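Side-chain contacts in iron Super-Oxide Dismutase (Plasmodium knowlesi, PDB 2AWP), which probably converts superoxide radicals into hydrogen peroxide and molecular oxygen at an iron centre, protecting the cell from their toxicity: residues K30-Y35 with F76-M81; N105-E110 with L134-T139; P6-A11 with F26-H31. All blocks are in the same frame, centred on the assembly; numbering follows the deposited sequence.

Contact 1 of 3, residues K30-Y35 with F76-M81; sequences KHHAGY and FYWDSM
H32 and W78 meet between the two long helices of the alpha-hairpin domain found in iron/manganese superoxide dismutases. H32 comes from helix 21-43, and W78 from the last turn of helix 62-79. The contact is buried. The helix backbones stay well apart, with 10.3 Å between CA of H32 and CA of W78, so the two rings span the gap.

One hydrogen bond joins them. W78 NE1 donates to H32 ND1 over 2.9 Å, which makes this imidazole nitrogen the acceptor. The bond is bent, with an N-H...N angle of 133°. ND1 lies almost in the indole plane, but NE1 is tilted out of the imidazole plane. The acceptor is displaced along the indole edge toward CD1: W78 CD1 is only 3.3 Å from H32 ND1.

The rings also meet directly. Neither covers the face of the other. They meet rim to rim with planes 26° apart, and the H32 ring centre is 5.0 Å from that of the five-membered ring of W78. H32 has CG anti to its backbone N (chi1 -161°), which carries the ring out toward helix 62-79.

Further rings surround the pair. H32 also meets the ring of H74, and W78 stands edge-to-face with H27. Both H74 and H27 are probable iron ligands, so the H32-W78 pair is consistent with a second shell around the metal. Within 76-81, Y77 CD2 lies over one face of the W78 indole, offset toward its rim.

A separate polar bond marks the end of helix 62-79, where S80 OG donates to F76 O over 2.7 Å.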
# COMPACT_ATOMS: atom_id res chain seq x y z
N LYS A 30 -9.97 4.50 -12.84
CA LYS A 30 -10.15 3.20 -12.18
C LYS A 30 -10.19 3.28 -10.63
O LYS A 30 -11.22 3.01 -10.03
CB LYS A 30 -9.11 2.20 -12.69
CG LYS A 30 -9.07 2.04 -14.21
CD LYS A 30 -10.42 1.57 -14.81
CE LYS A 30 -10.54 2.09 -16.27
NZ LYS A 30 -11.73 1.53 -17.00
N HIS A 31 -9.07 3.64 -10.00
CA HIS A 31 -9.01 3.78 -8.54
C HIS A 31 -10.01 4.78 -7.97
O HIS A 31 -10.89 4.41 -7.18
CB HIS A 31 -7.56 4.07 -8.06
CG HIS A 31 -6.61 2.93 -8.30
ND1 HIS A 31 -6.58 1.79 -7.51
CD2 HIS A 31 -5.67 2.73 -9.26
CE1 HIS A 31 -5.63 0.98 -7.93
NE2 HIS A 31 -5.06 1.52 -9.00
N HIS A 32 -9.91 6.05 -8.39
CA HIS A 32 -10.71 7.14 -7.82
C HIS A 32 -12.21 6.90 -8.10
O HIS A 32 -13.08 6.94 -7.20
CB HIS A 32 -10.22 8.50 -8.37
CG HIS A 32 -10.65 9.69 -7.55
ND1 HIS A 32 -10.20 10.97 -7.82
CD2 HIS A 32 -11.50 9.80 -6.50
CE1 HIS A 32 -10.75 11.81 -6.96
NE2 HIS A 32 -11.55 11.13 -6.15
N ALA A 33 -12.52 6.59 -9.36
CA ALA A 33 -13.91 6.30 -9.74
C ALA A 33 -14.46 5.13 -8.91
O ALA A 33 -15.62 5.16 -8.47
CB ALA A 33 -13.99 5.98 -11.24
N GLY A 34 -13.61 4.12 -8.73
CA GLY A 34 -13.89 2.93 -7.93
C GLY A 34 -14.27 3.19 -6.48
O GLY A 34 -15.15 2.49 -5.95
N TYR A 35 -13.59 4.14 -5.83
CA TYR A 35 -13.93 4.51 -4.45
C TYR A 35 -15.31 5.20 -4.37
O TYR A 35 -16.05 4.96 -3.42
CB TYR A 35 -12.91 5.46 -3.87
CG TYR A 35 -11.52 4.89 -3.65
CD1 TYR A 35 -11.31 3.81 -2.79
CD2 TYR A 35 -10.41 5.50 -4.24
CE1 TYR A 35 -10.03 3.30 -2.56
CE2 TYR A 35 -9.10 5.00 -4.02
CZ TYR A 35 -8.92 3.92 -3.18
OH TYR A 35 -7.64 3.44 -2.96
N PHE A 76 -8.42 16.15 -3.56
CA PHE A 76 -7.43 17.08 -3.01
C PHE A 76 -6.06 16.90 -3.68
O PHE A 76 -5.35 17.86 -3.92
CB PHE A 76 -7.36 16.91 -1.49
CG PHE A 76 -6.81 18.13 -0.75
CD1 PHE A 76 -7.63 19.22 -0.48
CD2 PHE A 76 -5.48 18.17 -0.33
CE1 PHE A 76 -7.15 20.33 0.20
CE2 PHE A 76 -4.99 19.28 0.35
CZ PHE A 76 -5.82 20.37 0.61
N TYR A 77 -5.68 15.65 -3.97
CA TYR A 77 -4.47 15.32 -4.69
C TYR A 77 -4.46 15.87 -6.13
O TYR A 77 -3.49 16.52 -6.53
CB TYR A 77 -4.30 13.80 -4.68
CG TYR A 77 -3.16 13.22 -5.51
CD1 TYR A 77 -1.83 13.49 -5.19
CD2 TYR A 77 -3.43 12.37 -6.59
CE1 TYR A 77 -0.78 12.95 -5.95
CE2 TYR A 77 -2.40 11.81 -7.36
CZ TYR A 77 -1.07 12.09 -7.02
OH TYR A 77 -0.02 11.53 -7.75
N TRP A 78 -5.53 15.64 -6.87
CA TRP A 78 -5.63 16.14 -8.25
C TRP A 78 -5.56 17.68 -8.29
O TRP A 78 -4.85 18.24 -9.12
CB TRP A 78 -6.92 15.63 -8.94
CG TRP A 78 -6.97 14.11 -9.04
CD1 TRP A 78 -7.96 13.30 -8.62
CD2 TRP A 78 -5.94 13.26 -9.56
NE1 TRP A 78 -7.63 11.98 -8.84
CE2 TRP A 78 -6.39 11.93 -9.42
CE3 TRP A 78 -4.68 13.49 -10.13
CZ2 TRP A 78 -5.62 10.83 -9.83
CZ3 TRP A 78 -3.92 12.41 -10.56
CH2 TRP A 78 -4.39 11.09 -10.39
N ASP A 79 -6.32 18.32 -7.39
CA ASP A 79 -6.36 19.79 -7.25
C ASP A 79 -5.06 20.40 -6.75
O ASP A 79 -4.77 21.59 -7.01
CB ASP A 79 -7.55 20.22 -6.38
CG ASP A 79 -8.87 19.81 -6.98
OD1 ASP A 79 -8.87 19.26 -8.12
OD2 ASP A 79 -9.91 20.03 -6.30
N SER A 80 -4.26 19.58 -6.06
CA SER A 80 -2.91 19.97 -5.61
C SER A 80 -1.87 20.02 -6.72
O SER A 80 -0.70 20.38 -6.48
CB SER A 80 -2.39 19.01 -4.52
OG SER A 80 -3.10 19.20 -3.30
N MET A 81 -2.27 19.63 -7.93
CA MET A 81 -1.38 19.60 -9.09
C MET A 81 -1.99 20.34 -10.26
O MET A 81 -3.15 20.71 -10.20
CB MET A 81 -1.11 18.15 -9.53
CG MET A 81 -0.32 17.38 -8.52
SD MET A 81 0.03 15.72 -9.06
CE MET A 81 -1.62 14.99 -9.08

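Contact 2 of 3, residues N105-E110 with L134-T139; sequences NNFKNE and LVILQT
I136 reaches from strand 134-140 to F107 and E110 on helix 104-117. This is helix-on-sheet packing in the C-terminal alpha/beta domain of the superoxide dismutase fold. Strand 134-140 is an outermost strand of the antiparallel sheet within this chain.

The first shell is apolar, and no hydrogen bond crosses it. I136 CD1 sits 3.5 Å from E110 CB and 3.6 Å from E110 C, so the methyl rests against the helix backbone as well as a side chain. The aliphatic root of E110, rather than its carboxylate, does most of the touching. I136 CG1, the atom before CD1 on the same branch, approaches the rim of the F107 ring near its plane, 3.9 Å from CE1. I136 CD1 also lies 4.0 Å from F107 CD1. The ring is therefore met at its edge. A chi1 of 161° turns the F107 ring away from its own backbone N and over to I136, although its CB does not point there. I136 is also touched by F111 and V114, farther along the same helix.

The next shell lies round the F107 ring, which meets F101 of helix 92-101 and packs on L126 of the middle strand. E110 touches F101 too.

Farther out, backbone bonds of V135 with V127 and L137 with W125 tie the strand into the sheet. The helix is held by its own regular bonds, among them E110 N to N106 O at 3.1 Å. At the margin of the contact, the carboxylate oxygen E110 OE1 comes no closer than 4.1 Å to I136 CD1.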
# COMPACT_ATOMS: atom_id res chain seq x y z
N ASN A 105 13.31 25.74 -0.20
CA ASN A 105 14.19 24.56 -0.26
C ASN A 105 14.18 23.69 0.99
O ASN A 105 14.23 22.46 0.90
CB ASN A 105 15.64 24.90 -0.65
CG ASN A 105 15.82 25.06 -2.16
OD1 ASN A 105 16.77 25.72 -2.61
ND2 ASN A 105 14.89 24.49 -2.97
N ASN A 106 14.12 24.33 2.16
CA ASN A 106 13.99 23.57 3.40
C ASN A 106 12.70 22.77 3.38
O ASN A 106 12.71 21.58 3.67
CB ASN A 106 14.08 24.47 4.64
CG ASN A 106 15.49 25.07 4.85
OD1 ASN A 106 16.46 24.65 4.20
ND2 ASN A 106 15.59 26.07 5.72
N PHE A 107 11.59 23.43 3.04
CA PHE A 107 10.30 22.73 3.00
C PHE A 107 10.36 21.53 2.02
O PHE A 107 9.94 20.41 2.36
CB PHE A 107 9.15 23.69 2.66
CG PHE A 107 7.93 22.99 2.17
CD1 PHE A 107 7.18 22.19 3.02
CD2 PHE A 107 7.54 23.10 0.83
CE1 PHE A 107 6.06 21.49 2.53
CE2 PHE A 107 6.41 22.44 0.34
CZ PHE A 107 5.67 21.64 1.20
N LYS A 108 10.90 21.78 0.82
CA LYS A 108 10.99 20.80 -0.26
C LYS A 108 11.77 19.56 0.19
O LYS A 108 11.36 18.41 -0.06
CB LYS A 108 11.67 21.44 -1.48
CG LYS A 108 11.79 20.53 -2.68
CD LYS A 108 12.02 21.36 -3.94
CE LYS A 108 12.46 20.48 -5.08
NZ LYS A 108 12.82 21.33 -6.23
N ASN A 109 12.90 19.82 0.87
CA ASN A 109 13.73 18.77 1.44
C ASN A 109 13.04 17.89 2.47
O ASN A 109 13.11 16.66 2.37
CB ASN A 109 15.06 19.31 1.96
CG ASN A 109 15.99 19.72 0.83
OD1 ASN A 109 15.81 19.31 -0.32
ND2 ASN A 109 17.00 20.55 1.13
N GLU A 110 12.40 18.52 3.46
CA GLU A 110 11.68 17.77 4.49
C GLU A 110 10.48 17.03 3.90
O GLU A 110 10.27 15.88 4.22
CB GLU A 110 11.23 18.67 5.63
CG GLU A 110 12.34 19.58 6.15
CD GLU A 110 11.85 20.60 7.19
OE1 GLU A 110 10.78 20.35 7.84
OE2 GLU A 110 12.55 21.65 7.29
N LEU A 134 2.40 26.15 9.50
CA LEU A 134 2.56 25.09 8.48
C LEU A 134 3.48 23.99 8.98
O LEU A 134 4.58 24.24 9.43
CB LEU A 134 3.12 25.63 7.15
CG LEU A 134 2.24 26.56 6.31
CD1 LEU A 134 2.98 26.95 5.00
CD2 LEU A 134 0.89 25.95 6.01
N VAL A 135 3.02 22.76 8.86
CA VAL A 135 3.86 21.63 9.15
C VAL A 135 3.66 20.53 8.09
O VAL A 135 2.69 20.57 7.31
CB VAL A 135 3.60 21.08 10.58
CG1 VAL A 135 3.89 22.19 11.68
CG2 VAL A 135 2.19 20.50 10.71
N ILE A 136 4.55 19.56 8.09
CA ILE A 136 4.43 18.39 7.24
C ILE A 136 3.95 17.22 8.09
O ILE A 136 4.48 16.98 9.17
CB ILE A 136 5.79 18.00 6.60
CG1 ILE A 136 6.26 19.07 5.62
CG2 ILE A 136 5.69 16.66 5.88
CD1 ILE A 136 7.80 19.00 5.38
N LEU A 137 2.94 16.51 7.60
CA LEU A 137 2.40 15.34 8.27
C LEU A 137 2.31 14.20 7.26
O LEU A 137 2.27 14.44 6.06
CB LEU A 137 0.97 15.62 8.81
CG LEU A 137 0.78 16.67 9.93
CD1 LEU A 137 -0.71 16.75 10.30
CD2 LEU A 137 1.64 16.37 11.17
N GLN A 138 2.27 12.97 7.75
CA GLN A 138 2.00 11.85 6.89
C GLN A 138 0.86 11.06 7.48
O GLN A 138 0.69 11.04 8.70
CB GLN A 138 3.25 10.97 6.76
CG GLN A 138 3.78 10.40 8.04
CD GLN A 138 5.12 9.78 7.85
OE1 GLN A 138 5.29 8.90 7.00
NE2 GLN A 138 6.10 10.25 8.61
N THR A 139 0.06 10.43 6.62
CA THR A 139 -1.00 9.55 7.11
C THR A 139 -0.96 8.24 6.38
O THR A 139 -0.38 8.14 5.28
CB THR A 139 -2.42 10.15 6.93
OG1 THR A 139 -2.63 10.44 5.53
CG2 THR A 139 -2.54 11.43 7.72

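Contact 3 of 3, residues P6-A11 with F26-H31; sequences PKLKYA and FHYNKH
L8 packs over one face of the Y28 ring, where the N-terminal loop 6-11 lies on helix 21-43 of the iron/manganese superoxide dismutase alpha-hairpin domain. Its CG stands almost exactly over the ring centre, 3.8 Å from the centroid of Y28 and 5° off the ring normal. This is a CH-pi contact. Both methyls lie toward the CG end of the ring, split between its two lateral edges. L8 CD2 is 3.6 Å from Y28 CD1, while L8 CD1 sits nearer Y28 CD2 and CG. The side chains run past each other in opposite directions.

Y28 leaves the helix with chi1 at 179°, its ring opposite the backbone N. This sends the ring straight out to the loop, and the phenol end reaches the loop backbone. Y28 OH donates to P6 O over 2.8 Å. The carbonyl oxygen lies at the ring edge, in the ring plane. The hydroxyl, however, approaches from above the carbonyl plane, 42° out of it, and does not follow a lone pair. K7 CA is also close, 3.4 Å from Y28 OH. A water accepts from L8 N at 3.1 Å and gives a weak bond to the phenol oxygen, adding a second link between loop and tyrosine.

Other groups complete the setting. W78 of helix 62-79 meets Y28 edge-to-face and also packs against L8. The helix has a wider pi-type turn here, where F26 O accepts from both K30 N and H31 N.

The tyrosine thus makes two kinds of contact. Its face packs against the leucine, while its hydroxyl gives the P6 carbonyl a donor and links the loop to the helix bearing H27, a probable iron ligand.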
# COMPACT_ATOMS: atom_id res chain seq x y z
N PRO A 6 -15.73 14.20 -8.70
CA PRO A 6 -15.44 15.50 -9.28
C PRO A 6 -14.49 15.39 -10.44
O PRO A 6 -13.56 14.57 -10.42
CB PRO A 6 -14.79 16.27 -8.12
CG PRO A 6 -15.29 15.60 -6.91
CD PRO A 6 -15.29 14.12 -7.30
N LYS A 7 -14.72 16.21 -11.45
CA LYS A 7 -13.83 16.29 -12.61
C LYS A 7 -12.43 16.75 -12.23
O LYS A 7 -12.24 17.57 -11.32
CB LYS A 7 -14.42 17.25 -13.67
CG LYS A 7 -15.67 16.72 -14.37
CD LYS A 7 -15.29 15.56 -15.28
CE LYS A 7 -16.44 15.15 -16.19
NZ LYS A 7 -15.92 14.49 -17.44
N LEU A 8 -11.45 16.22 -12.96
CA LEU A 8 -10.12 16.82 -13.05
C LEU A 8 -10.22 18.21 -13.68
O LEU A 8 -11.02 18.43 -14.59
CB LEU A 8 -9.19 15.96 -13.90
CG LEU A 8 -8.83 14.52 -13.51
CD1 LEU A 8 -7.92 13.93 -14.54
CD2 LEU A 8 -8.14 14.40 -12.13
N LYS A 9 -9.36 19.12 -13.23
CA LYS A 9 -9.37 20.49 -13.73
C LYS A 9 -8.49 20.68 -14.97
O LYS A 9 -8.20 21.82 -15.37
CB LYS A 9 -8.96 21.43 -12.59
CG LYS A 9 -10.03 21.42 -11.47
CD LYS A 9 -9.60 22.23 -10.25
CE LYS A 9 -10.83 22.54 -9.40
NZ LYS A 9 -11.35 21.31 -8.78
N TYR A 10 -8.05 19.57 -15.54
CA TYR A 10 -7.10 19.52 -16.62
C TYR A 10 -7.23 18.17 -17.34
O TYR A 10 -7.87 17.22 -16.84
CB TYR A 10 -5.64 19.71 -16.12
CG TYR A 10 -5.31 18.96 -14.83
CD1 TYR A 10 -5.13 17.56 -14.82
CD2 TYR A 10 -5.21 19.64 -13.61
CE1 TYR A 10 -4.85 16.87 -13.64
CE2 TYR A 10 -4.93 18.96 -12.42
CZ TYR A 10 -4.74 17.57 -12.45
OH TYR A 10 -4.46 16.89 -11.30
N ALA A 11 -6.60 18.10 -18.50
CA ALA A 11 -6.62 16.91 -19.33
C ALA A 11 -5.80 15.76 -18.70
O ALA A 11 -4.90 15.99 -17.87
CB ALA A 11 -6.09 17.24 -20.74
N PHE A 26 -5.54 5.12 -15.11
CA PHE A 26 -5.81 4.13 -14.04
C PHE A 26 -6.18 4.78 -12.69
O PHE A 26 -7.15 4.39 -12.03
CB PHE A 26 -4.65 3.13 -13.91
CG PHE A 26 -4.56 2.13 -15.03
CD1 PHE A 26 -5.32 0.97 -15.02
CD2 PHE A 26 -3.74 2.37 -16.14
CE1 PHE A 26 -5.28 0.05 -16.09
CE2 PHE A 26 -3.68 1.45 -17.23
CZ PHE A 26 -4.45 0.28 -17.20
N HIS A 27 -5.41 5.79 -12.30
CA HIS A 27 -5.51 6.38 -10.98
C HIS A 27 -6.84 7.10 -10.83
O HIS A 27 -7.57 6.85 -9.86
CB HIS A 27 -4.33 7.32 -10.78
CG HIS A 27 -3.98 7.59 -9.35
ND1 HIS A 27 -2.84 8.27 -8.99
CD2 HIS A 27 -4.60 7.27 -8.19
CE1 HIS A 27 -2.79 8.39 -7.68
NE2 HIS A 27 -3.84 7.81 -7.17
N TYR A 28 -7.19 7.91 -11.83
CA TYR A 28 -8.47 8.65 -11.79
C TYR A 28 -9.69 7.82 -12.24
O TYR A 28 -10.68 7.73 -11.52
CB TYR A 28 -8.37 9.95 -12.60
CG TYR A 28 -9.66 10.75 -12.62
CD1 TYR A 28 -10.10 11.43 -11.47
CD2 TYR A 28 -10.46 10.80 -13.78
CE1 TYR A 28 -11.30 12.20 -11.48
CE2 TYR A 28 -11.66 11.55 -13.79
CZ TYR A 28 -12.06 12.25 -12.65
OH TYR A 28 -13.25 12.98 -12.65
N ASN A 29 -9.62 7.22 -13.42
CA ASN A 29 -10.78 6.51 -13.99
C ASN A 29 -11.01 5.12 -13.41
O ASN A 29 -12.13 4.61 -13.46
CB ASN A 29 -10.68 6.45 -15.54
CG ASN A 29 -10.91 7.81 -16.20
OD1 ASN A 29 -11.85 8.56 -15.88
ND2 ASN A 29 -10.03 8.14 -17.15
N LYS A 30 -9.97 4.50 -12.84
CA LYS A 30 -10.15 3.20 -12.18
C LYS A 30 -10.19 3.28 -10.63
O LYS A 30 -11.22 3.01 -10.03
CB LYS A 30 -9.11 2.20 -12.69
CG LYS A 30 -9.07 2.04 -14.21
CD LYS A 30 -10.42 1.57 -14.81
CE LYS A 30 -10.54 2.09 -16.27
NZ LYS A 30 -11.73 1.53 -17.00
N HIS A 31 -9.07 3.64 -10.00
CA HIS A 31 -9.01 3.78 -8.54
C HIS A 31 -10.01 4.78 -7.97
O HIS A 31 -10.89 4.41 -7.18
CB HIS A 31 -7.56 4.07 -8.06
CG HIS A 31 -6.61 2.93 -8.30
ND1 HIS A 31 -6.58 1.79 -7.51
CD2 HIS A 31 -5.67 2.73 -9.26
CE1 HIS A 31 -5.63 0.98 -7.93
NE2 HIS A 31 -5.06 1.52 -9.00
O HOH W 1 -12.27 14.71 -15.53

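How the contacts relate
Contacts 1 and 3 belong to the alpha-hairpin domain and share helix 21-43, including K30 and H31. Their centres are 6 Å apart, and Y10 OH is probably hydrogen-bonded to W78 O. Both reach the second subunit, where H31 NE2 is hydrogen-bonded to Y165 OH of that subunit. Contact 1 is buried near probable iron ligands and relies on one bond between aromatic nitrogens. Contact 3 lies farther out and is partly buried, combining CH-pi packing with a tyrosine-to-backbone bond and a water. Contact 2, in the C-terminal domain away from the metal site, is partly buried and has no hydrogen bond across it; its packing is mainly apolar, with the exposed E110 at the margin.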